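Local structure of HP0958 (Helicobacter pylori, 3NA7) at residues Ser14-Asp17 / Lys18-Asp21. The protein probably acts in flagellar biogenesis as an export chaperone and post-transcriptional regulator, combining a coiled-coil hairpin with a zinc ribbon. Sequence-based numbering, arbitrary orientation.
Sequences SHLD and KEID
Ser14-Asp17 and Lys18-Asp21 are successive turns of helix 4-22, joined by a local i to i+4 contact; this short helix leads into helix 24-85 and packs on helix 91-171. Four i to i+4 backbone hydrogen bonds join the turns, from Lys18 N to Ser14 O through Asp21 N to Asp17 O; the straightest, Ile20 N to Leu16 O at 3.1 Å, has an N-H...O angle of 175°. Lys18 runs back along the helix beside His15, both side chains pointing the same way. With CG beside the backbone N (chi1 -67°) and the chain extended beyond it, Lys18 brings CG to 3.2 Å from Ser14 O and CD to 4.1 Å from His15 CD2. One residue on, Glu19 slants across Leu16, its OE2 3.6 Å from the methyl Leu16 CD2. The carboxylate of Asp17 turns to other partners: OD1 forms a salt bridge with Lys166 and OD2 a hydrogen bond with Tyr181 of helix 175-188, so both oxygens of this buried acid are engaged. Leu16 and Ile20, four residues apart, both pack on Ile162 of helix 91-171. The arrangement is that of a regular alpha-helix whose apolar i, i+4 pair docks on a neighbouring helix, here at the end of the antiparallel coiled-coil hairpin far from its 85-91 turn.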
# COMPACT_ATOMS: atom_id res chain seq x y z
N SER A 14 -30.12 -2.92 -12.89
CA SER A 14 -29.24 -3.14 -11.75
C SER A 14 -28.19 -4.20 -12.06
O SER A 14 -27.09 -4.15 -11.52
CB SER A 14 -30.03 -3.55 -10.51
OG SER A 14 -30.40 -4.93 -10.57
N HIS A 15 -28.54 -5.14 -12.93
CA HIS A 15 -27.55 -6.12 -13.38
C HIS A 15 -26.47 -5.52 -14.28
O HIS A 15 -25.31 -5.95 -14.21
CB HIS A 15 -28.21 -7.36 -14.02
CG HIS A 15 -28.70 -8.35 -13.01
ND1 HIS A 15 -29.98 -8.87 -13.03
CD2 HIS A 15 -28.09 -8.88 -11.92
CE1 HIS A 15 -30.14 -9.68 -12.00
NE2 HIS A 15 -29.01 -9.71 -11.32
N LEU A 16 -26.85 -4.55 -15.11
CA LEU A 16 -25.87 -3.85 -15.95
C LEU A 16 -24.98 -2.93 -15.11
O LEU A 16 -23.80 -2.78 -15.40
CB LEU A 16 -26.55 -3.05 -17.05
CG LEU A 16 -27.36 -3.81 -18.12
CD1 LEU A 16 -27.96 -2.81 -19.07
CD2 LEU A 16 -26.51 -4.80 -18.89
N ASP A 17 -25.53 -2.33 -14.06
CA ASP A 17 -24.71 -1.57 -13.12
C ASP A 17 -23.66 -2.46 -12.44
O ASP A 17 -22.51 -2.07 -12.32
CB ASP A 17 -25.56 -0.84 -12.08
CG ASP A 17 -26.14 0.47 -12.61
OD1 ASP A 17 -25.50 1.15 -13.44
OD2 ASP A 17 -27.26 0.82 -12.19
N LYS A 18 -24.08 -3.65 -12.00
CA LYS A 18 -23.19 -4.63 -11.36
C LYS A 18 -22.12 -5.10 -12.31
O LYS A 18 -20.98 -5.31 -11.90
CB LYS A 18 -23.96 -5.85 -10.84
CG LYS A 18 -24.89 -5.59 -9.69
CD LYS A 18 -25.60 -6.88 -9.30
CE LYS A 18 -26.71 -6.64 -8.28
NZ LYS A 18 -27.25 -7.91 -7.72
N GLU A 19 -22.48 -5.28 -13.59
CA GLU A 19 -21.51 -5.64 -14.62
C GLU A 19 -20.42 -4.60 -14.74
O GLU A 19 -19.24 -4.92 -14.68
CB GLU A 19 -22.17 -5.83 -15.99
CG GLU A 19 -22.88 -7.16 -16.16
CD GLU A 19 -23.01 -7.57 -17.64
OE1 GLU A 19 -22.01 -8.07 -18.25
OE2 GLU A 19 -24.12 -7.41 -18.18
N ILE A 20 -20.82 -3.35 -14.93
CA ILE A 20 -19.87 -2.24 -14.99
C ILE A 20 -18.95 -2.23 -13.76
O ILE A 20 -17.74 -2.13 -13.91
CB ILE A 20 -20.56 -0.88 -15.17
CG1 ILE A 20 -21.24 -0.85 -16.54
CG2 ILE A 20 -19.53 0.26 -14.99
CD1 ILE A 20 -22.11 0.34 -16.82
N ASP A 21 -19.52 -2.40 -12.58
CA ASP A 21 -18.72 -2.35 -11.36
C ASP A 21 -17.80 -3.54 -11.11
O ASP A 21 -16.73 -3.35 -10.56
CB ASP A 21 -19.61 -2.18 -10.14
CG ASP A 21 -19.76 -0.72 -9.74
OD1 ASP A 21 -18.79 -0.17 -9.13
OD2 ASP A 21 -20.83 -0.14 -10.03